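Local coordinates for protein auracyanin-A (Chloroflexus aurantiacus, PDB 2AAN) that carries electrons through a single blue-copper site in a cupredoxin fold, probably as a soluble acceptor for the membrane-bound alternative complex III, at residues N59-K64 with I122-G127; I94-P99 with V109-P114. One frame throughout, in Å; residues are numbered along the deposited sequence.

Contact 1 (N59-K64 with I122-G127); sequences NWILVK and ICTVPG. With CU (copper (II) ion), chain B.
The copper-binding thiolate Cys-123 SG accepts two backbone N-H groups, Asn-59 N from across the contact and Val-125 N from its own segment. Asn-59 N lies 3.4 Å from Cys-123 SG (N-H...S angle 170°, nearly straight) and Val-125 N 3.5 Å from the same sulfur. A chi1 of 170° turns SG from its own backbone N toward both donors and the copper ion, 2.2 Å from SG. The two dipoles would be expected to stabilise the negative charge on the sulfur and lessen its donation to the copper, which probably favours the reduced state.

The Asn-59 side chain ties the segments a second time. Its chi1 of 58° sets the amide against Thr-124, whose side chain it crosses at about a right angle. Thr-124 N donates to a lone pair of Asn-59 OD1 in the carbonyl plane (2.9 Å), while Asn-59 ND2 donates to Thr-124 OG1 (3.0 Å), which lies almost in the amide plane. The two bonds fix the rotation of the amide; OG1 also bonds the carbonyl of Tyr-86. Beyond these two bonds, Ile-61 and Ile-122 form an antiparallel hydrogen-bonded pair, with Ile-61 N 2.9 Å from Ile-122 O and Ile-122 N 3.0 Å from Ile-61 O. Val-63 CG1 packs on Ile-122 CD1, and both side chains touch helix 67-80, at Ile-73 and Ala-70. His-58, His-128 and Met-132 complete the type 1 copper site, and an asparagine after the first histidine ligand whose backbone N-H bonds the cysteine sulfur is familiar from plastocyanin and azurin.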
ATOM      1  N   ASN A  59      -4.812   0.351   4.302  1.00 13.20           N
ATOM      2  CA  ASN A  59      -4.665   0.085   2.878  1.00 13.76           C
ATOM      3  C   ASN A  59      -3.209  -0.181   2.524  1.00 16.63           C
ATOM      4  O   ASN A  59      -2.330  -0.159   3.393  1.00 12.55           O
ATOM      5  CB  ASN A  59      -5.319   1.189   2.020  1.00 12.45           C
ATOM      6  CG  ASN A  59      -4.772   2.574   2.284  1.00 12.62           C
ATOM      7  OD1 ASN A  59      -3.667   2.709   2.745  1.00 15.09           O
ATOM      8  ND2 ASN A  59      -5.561   3.622   1.983  1.00 13.32           N
ATOM      9  N   TRP A  60      -2.989  -0.506   1.260  1.00 13.72           N
ATOM     10  CA  TRP A  60      -1.641  -0.781   0.703  1.00  7.70           C
ATOM     11  C   TRP A  60      -1.579   0.000  -0.571  1.00 14.27           C
ATOM     12  O   TRP A  60      -2.300  -0.322  -1.501  1.00 11.88           O
ATOM     13  CB  TRP A  60      -1.455  -2.264   0.411  1.00 11.35           C
ATOM     14  CG  TRP A  60      -0.095  -2.647  -0.094  1.00 13.33           C
ATOM     15  CD1 TRP A  60       0.928  -3.120   0.645  1.00 11.90           C
ATOM     16  CD2 TRP A  60       0.343  -2.677  -1.459  1.00 14.74           C
ATOM     17  NE1 TRP A  60       2.033  -3.360  -0.157  1.00 15.35           N
ATOM     18  CE2 TRP A  60       1.688  -3.125  -1.459  1.00 14.76           C
ATOM     19  CE3 TRP A  60      -0.242  -2.330  -2.669  1.00 17.02           C
ATOM     20  CZ2 TRP A  60       2.447  -3.226  -2.620  1.00 15.11           C
ATOM     21  CZ3 TRP A  60       0.515  -2.434  -3.826  1.00 13.49           C
ATOM     22  CH2 TRP A  60       1.833  -2.904  -3.799  1.00 15.99           C
ATOM     23  N   ILE A  61      -0.763   1.050  -0.563  1.00 13.24           N
ATOM     24  CA  ILE A  61      -0.641   1.962  -1.680  1.00 14.58           C
ATOM     25  C   ILE A  61       0.815   1.993  -2.149  1.00 16.57           C
ATOM     26  O   ILE A  61       1.725   2.308  -1.376  1.00 14.95           O
ATOM     27  CB  ILE A  61      -1.075   3.392  -1.280  1.00 17.40           C
ATOM     28  CG1 ILE A  61      -2.445   3.402  -0.572  1.00 13.52           C
ATOM     29  CG2 ILE A  61      -1.042   4.352  -2.462  1.00 17.92           C
ATOM     30  CD1 ILE A  61      -3.654   2.850  -1.313  1.00 20.79           C
ATOM     31  N   LEU A  62       1.015   1.703  -3.423  1.00 13.32           N
ATOM     32  CA  LEU A  62       2.330   1.730  -4.035  1.00 13.63           C
ATOM     33  C   LEU A  62       2.568   3.045  -4.694  1.00 17.04           C
ATOM     34  O   LEU A  62       1.826   3.436  -5.593  1.00 16.34           O
ATOM     35  CB  LEU A  62       2.433   0.645  -5.091  1.00 12.38           C
ATOM     36  CG  LEU A  62       3.760   0.448  -5.802  1.00 10.42           C
ATOM     37  CD1 LEU A  62       4.868   0.099  -4.824  1.00 12.15           C
ATOM     38  CD2 LEU A  62       3.613  -0.662  -6.783  1.00 12.78           C
ATOM     39  N   VAL A  63       3.601   3.739  -4.265  1.00 11.30           N
ATOM     40  CA  VAL A  63       3.773   5.090  -4.740  1.00 11.35           C
ATOM     41  C   VAL A  63       5.061   5.251  -5.492  1.00 12.23           C
ATOM     42  O   VAL A  63       5.971   4.419  -5.392  1.00 18.36           O
ATOM     43  CB  VAL A  63       3.693   6.109  -3.625  1.00 23.23           C
ATOM     44  CG1 VAL A  63       2.360   5.982  -2.885  1.00 21.82           C
ATOM     45  CG2 VAL A  63       4.829   5.936  -2.725  1.00 16.67           C
ATOM     46  N   LYS A  64       5.113   6.367  -6.217  1.00 13.55           N
ATOM     47  CA  LYS A  64       6.243   6.805  -6.992  1.00 22.35           C
ATOM     48  C   LYS A  64       6.869   7.949  -6.195  1.00 25.94           C
ATOM     49  O   LYS A  64       6.167   8.841  -5.728  1.00 36.87           O
ATOM     50  CB  LYS A  64       5.704   7.290  -8.351  1.00 33.02           C
ATOM     51  CG  LYS A  64       6.682   7.443  -9.478  1.00 32.73           C
ATOM     52  CD  LYS A  64       5.967   7.849 -10.802  1.00 32.13           C
ATOM     53  CE  LYS A  64       6.977   8.044 -11.962  1.00 41.63           C
ATOM     54  NZ  LYS A  64       7.627   9.392 -11.963  1.00 40.73           N
ATOM     55  N   ILE A 122       2.925   2.153   1.320  1.00 12.97           N
ATOM     56  CA  ILE A 122       2.508   2.829   2.533  1.00 13.06           C
ATOM     57  C   ILE A 122       1.027   2.570   2.776  1.00 16.15           C
ATOM     58  O   ILE A 122       0.297   2.103   1.901  1.00 13.87           O
ATOM     59  CB  ILE A 122       2.741   4.364   2.492  1.00  9.31           C
ATOM     60  CG1 ILE A 122       1.847   5.049   1.426  1.00 14.26           C
ATOM     61  CG2 ILE A 122       4.190   4.661   2.177  1.00 13.07           C
ATOM     62  CD1 ILE A 122       1.893   6.560   1.418  1.00 20.07           C
ATOM     63  N   CYS A 123       0.600   2.856   3.997  1.00 14.97           N
ATOM     64  CA  CYS A 123      -0.833   2.919   4.293  1.00 13.27           C
ATOM     65  C   CYS A 123      -1.161   4.378   4.533  1.00 12.19           C
ATOM     66  O   CYS A 123      -0.445   5.026   5.276  1.00 13.02           O
ATOM     67  CB  CYS A 123      -1.139   2.115   5.529  1.00 14.14           C
ATOM     68  SG  CYS A 123      -2.811   2.306   6.188  1.00 12.11           S
ATOM     69  N   THR A 124      -2.235   4.880   3.944  1.00 13.42           N
ATOM     70  CA  THR A 124      -2.630   6.282   4.126  1.00 11.06           C
ATOM     71  C   THR A 124      -3.780   6.495   5.120  1.00 11.33           C
ATOM     72  O   THR A 124      -4.322   7.584   5.214  1.00 12.64           O
ATOM     73  CB  THR A 124      -3.011   6.899   2.768  1.00 12.05           C
ATOM     74  OG1 THR A 124      -4.132   6.219   2.239  1.00 10.92           O
ATOM     75  CG2 THR A 124      -1.848   6.801   1.800  1.00 13.60           C
ATOM     76  N   VAL A 125      -4.127   5.485   5.900  1.00 11.53           N
ATOM     77  CA  VAL A 125      -5.106   5.685   6.959  1.00  9.84           C
ATOM     78  C   VAL A 125      -4.488   6.699   7.968  1.00 12.78           C
ATOM     79  O   VAL A 125      -3.304   6.610   8.278  1.00 11.91           O
ATOM     80  CB  VAL A 125      -5.520   4.330   7.569  1.00  9.37           C
ATOM     81  CG1 VAL A 125      -6.259   4.495   8.942  1.00 12.04           C
ATOM     82  CG2 VAL A 125      -6.341   3.519   6.536  1.00 10.68           C
ATOM     83  N   PRO A 126      -5.274   7.702   8.408  1.00 10.34           N
ATOM     84  CA  PRO A 126      -4.744   8.758   9.248  1.00 10.38           C
ATOM     85  C   PRO A 126      -3.849   8.250  10.371  1.00 12.26           C
ATOM     86  O   PRO A 126      -4.266   7.421  11.160  1.00 10.97           O
ATOM     87  CB  PRO A 126      -6.021   9.422   9.814  1.00 13.36           C
ATOM     88  CG  PRO A 126      -6.958   9.351   8.671  1.00 13.07           C
ATOM     89  CD  PRO A 126      -6.685   7.972   8.062  1.00 12.90           C
ATOM     90  N   GLY A 127      -2.631   8.778  10.435  1.00 11.94           N
ATOM     91  CA  GLY A 127      -1.702   8.429  11.504  1.00 15.79           C
ATOM     92  C   GLY A 127      -0.859   7.172  11.315  1.00 13.00           C
ATOM     93  O   GLY A 127       0.068   6.924  12.103  1.00 15.00           O
TER
HETATM   94 CU    CU B 140      -2.870   1.307   8.168  1.00 13.33          CU

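Contact 2 (I94-P99 with V109-P114); sequences IIAESP and VTFTAP
Val-109 is wedged against the backbone turning out of strand 94-97, and here the packing is closest. Its CG1 methyl lies 3.7 Å from Ser-98 CA, and its CG2 methyl leans on Glu-97 O and reaches Ala-96 CB at 4.1 Å. A chi1 of 43° turns CG1 between the backbone N and the carbonyl carbon to face Ser-98, which leaves CG2 on the Ala-96 side. Next to it, Ala-96 CB sits 3.8 Å from Phe-111 CG, meeting the ring obliquely near its root. The other end is looser: Ile-95 CD1 merely brushes Pro-114 CG at 4.2 Å, and both residues are partly exposed. On the outer side the first side-chain bond of Glu-97 is directed away from strand 109-112, and OE2 forms a salt bridge with Lys-91.

No hydrogen bond joins the segments, whose strand axes run 148° apart and approach to 7.3 Å. Ile-95 and Ala-96 form a classic beta bulge opposite Leu-62 of strand 61-63. The contact joins edge strands of the two cupredoxin sheets, 94-97 beside strand 61-63 and 106-112 beside strand 44-50, with Tyr-119 of strand 117-122 touching both Ile-95 and Pro-114.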
ATOM      1  N   ILE A  94       0.845   7.607  -7.828  1.00 13.45           N
ATOM      2  CA  ILE A  94       0.277   6.405  -7.287  1.00  9.91           C
ATOM      3  C   ILE A  94       0.288   5.389  -8.414  1.00 12.23           C
ATOM      4  O   ILE A  94      -0.313   5.603  -9.495  1.00 13.91           O
ATOM      5  CB  ILE A  94      -1.128   6.666  -6.691  1.00 10.84           C
ATOM      6  CG1 ILE A  94      -0.991   7.592  -5.468  1.00 12.86           C
ATOM      7  CG2 ILE A  94      -1.840   5.402  -6.307  1.00 16.24           C
ATOM      8  CD1 ILE A  94      -2.300   8.243  -5.031  1.00 21.26           C
ATOM      9  N   ILE A  95       0.958   4.268  -8.161  1.00 11.26           N
ATOM     10  CA  ILE A  95       1.068   3.190  -9.133  1.00 11.74           C
ATOM     11  C   ILE A  95      -0.077   2.207  -8.997  1.00 16.15           C
ATOM     12  O   ILE A  95      -0.630   1.715 -10.007  1.00 15.60           O
ATOM     13  CB  ILE A  95       2.412   2.462  -8.998  1.00 12.65           C
ATOM     14  CG1 ILE A  95       3.557   3.442  -9.313  1.00 16.89           C
ATOM     15  CG2 ILE A  95       2.460   1.296  -9.950  1.00 21.36           C
ATOM     16  CD1 ILE A  95       4.919   2.948  -8.952  1.00 21.10           C
ATOM     17  N   ALA A  96      -0.408   1.876  -7.757  1.00 11.83           N
ATOM     18  CA  ALA A  96      -1.498   0.945  -7.495  1.00 14.43           C
ATOM     19  C   ALA A  96      -2.074   1.215  -6.113  1.00 17.80           C
ATOM     20  O   ALA A  96      -1.344   1.705  -5.231  1.00 16.10           O
ATOM     21  CB  ALA A  96      -0.985  -0.487  -7.614  1.00 16.40           C
ATOM     22  N   GLU A  97      -3.383   0.951  -5.959  1.00 17.63           N
ATOM     23  CA  GLU A  97      -4.083   1.140  -4.697  1.00 12.39           C
ATOM     24  C   GLU A  97      -4.914  -0.065  -4.338  1.00 15.59           C
ATOM     25  O   GLU A  97      -5.817  -0.447  -5.091  1.00 16.18           O
ATOM     26  CB  GLU A  97      -5.088   2.304  -4.742  1.00 20.01           C
ATOM     27  CG  GLU A  97      -4.649   3.614  -5.224  1.00 18.74           C
ATOM     28  CD  GLU A  97      -5.854   4.545  -5.503  1.00 19.24           C
ATOM     29  OE1 GLU A  97      -7.009   4.198  -5.167  1.00 26.27           O
ATOM     30  OE2 GLU A  97      -5.641   5.629  -6.050  1.00 23.48           O
ATOM     31  N   SER A  98      -4.667  -0.621  -3.157  1.00 13.40           N
ATOM     32  CA  SER A  98      -5.605  -1.585  -2.605  1.00 13.44           C
ATOM     33  C   SER A  98      -6.911  -0.852  -2.254  1.00 12.35           C
ATOM     34  O   SER A  98      -6.915   0.329  -1.918  1.00 13.92           O
ATOM     35  CB  SER A  98      -5.054  -2.306  -1.380  1.00 20.54           C
ATOM     36  OG  SER A  98      -5.203  -1.503  -0.242  1.00 16.16           O
ATOM     37  N   PRO A  99      -8.032  -1.563  -2.334  1.00 19.94           N
ATOM     38  CA  PRO A  99      -9.210  -1.054  -1.684  1.00 17.12           C
ATOM     39  C   PRO A  99      -8.900  -0.853  -0.194  1.00 21.59           C
ATOM     40  O   PRO A  99      -7.938  -1.424   0.323  1.00 19.91           O
ATOM     41  CB  PRO A  99     -10.211  -2.199  -1.871  1.00 17.69           C
ATOM     42  CG  PRO A  99      -9.750  -2.907  -3.042  1.00 20.31           C
ATOM     43  CD  PRO A  99      -8.278  -2.859  -2.965  1.00 16.26           C
ATOM     44  N   VAL A 109      -5.400  -6.056  -4.812  1.00 14.41           N
ATOM     45  CA  VAL A 109      -5.129  -5.218  -5.984  1.00 12.40           C
ATOM     46  C   VAL A 109      -4.189  -5.934  -6.940  1.00 18.91           C
ATOM     47  O   VAL A 109      -3.158  -6.420  -6.522  1.00 19.25           O
ATOM     48  CB  VAL A 109      -4.531  -3.843  -5.596  1.00 13.13           C
ATOM     49  CG1 VAL A 109      -3.483  -3.987  -4.535  1.00 18.90           C
ATOM     50  CG2 VAL A 109      -3.941  -3.161  -6.837  1.00 20.16           C
ATOM     51  N   THR A 110      -4.573  -6.027  -8.219  1.00 14.15           N
ATOM     52  CA  THR A 110      -3.707  -6.576  -9.262  1.00 13.57           C
ATOM     53  C   THR A 110      -3.123  -5.436 -10.086  1.00 20.28           C
ATOM     54  O   THR A 110      -3.857  -4.527 -10.515  1.00 14.85           O
ATOM     55  CB  THR A 110      -4.499  -7.547 -10.189  1.00 16.38           C
ATOM     56  OG1 THR A 110      -5.092  -8.592  -9.400  1.00 17.94           O
ATOM     57  CG2 THR A 110      -3.630  -8.161 -11.236  1.00 19.86           C
ATOM     58  N   PHE A 111      -1.805  -5.455 -10.289  1.00 14.05           N
ATOM     59  CA  PHE A 111      -1.147  -4.425 -11.096  1.00 12.16           C
ATOM     60  C   PHE A 111       0.021  -5.029 -11.872  1.00 14.61           C
ATOM     61  O   PHE A 111       0.460  -6.126 -11.597  1.00 17.70           O
ATOM     62  CB  PHE A 111      -0.672  -3.253 -10.226  1.00 13.69           C
ATOM     63  CG  PHE A 111       0.430  -3.612  -9.247  1.00 13.70           C
ATOM     64  CD1 PHE A 111       1.761  -3.319  -9.524  1.00 17.27           C
ATOM     65  CD2 PHE A 111       0.129  -4.190  -8.020  1.00 16.31           C
ATOM     66  CE1 PHE A 111       2.764  -3.624  -8.634  1.00 20.58           C
ATOM     67  CE2 PHE A 111       1.137  -4.488  -7.116  1.00 17.92           C
ATOM     68  CZ  PHE A 111       2.445  -4.215  -7.418  1.00 19.60           C
ATOM     69  N   THR A 112       0.437  -4.322 -12.905  1.00 16.48           N
ATOM     70  CA  THR A 112       1.635  -4.650 -13.645  1.00 14.55           C
ATOM     71  C   THR A 112       2.800  -3.975 -12.944  1.00 20.14           C
ATOM     72  O   THR A 112       2.800  -2.759 -12.755  1.00 15.20           O
ATOM     73  CB  THR A 112       1.569  -4.120 -15.075  1.00 16.11           C
ATOM     74  OG1 THR A 112       0.484  -4.764 -15.774  1.00 17.30           O
ATOM     75  CG2 THR A 112       2.895  -4.389 -15.817  1.00 19.96           C
ATOM     76  N   ALA A 113       3.817  -4.747 -12.589  1.00 20.00           N
ATOM     77  CA  ALA A 113       4.927  -4.174 -11.829  1.00 13.79           C
ATOM     78  C   ALA A 113       5.592  -3.116 -12.660  1.00 18.88           C
ATOM     79  O   ALA A 113       5.741  -3.303 -13.879  1.00 20.52           O
ATOM     80  CB  ALA A 113       5.928  -5.211 -11.486  1.00 18.07           C
ATOM     81  N   PRO A 114       6.012  -2.008 -12.033  1.00 20.87           N
ATOM     82  CA  PRO A 114       6.646  -0.916 -12.768  1.00 20.69           C
ATOM     83  C   PRO A 114       8.044  -1.265 -13.300  1.00 21.36           C
ATOM     84  O   PRO A 114       8.472  -2.405 -13.237  1.00 20.81           O
ATOM     85  CB  PRO A 114       6.725   0.193 -11.728  1.00 21.24           C
ATOM     86  CG  PRO A 114       6.758  -0.519 -10.414  1.00 21.06           C
ATOM     87  CD  PRO A 114       5.873  -1.696 -10.597  1.00 26.12           C
TER

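Contacts 1 and 2 have centres about 12 Å apart and meet where strands 61-63 and 94-97 lie side by side in one sheet. Leu-62 O lies 2.8 Å from Ile-95 N and Trp-60 N 2.9 Å from Ser-98 OG, both probable hydrogen bonds, while Leu-62 CD2 packs on Phe-111 CE1 at 3.6 Å and carries the apolar packing across to the other sheet. Contact 1 holds the cysteine ligand, Cys-123. Contact 2 approaches the metal through Ser-98, whose side chain is, at the nearest atoms, about 9 Å from the copper and about 7 Å from the side chain of His-58. Asn-85 bridges the two contacts, hydrogen-bonded to both Ser-98 O and Asn-59 ND2.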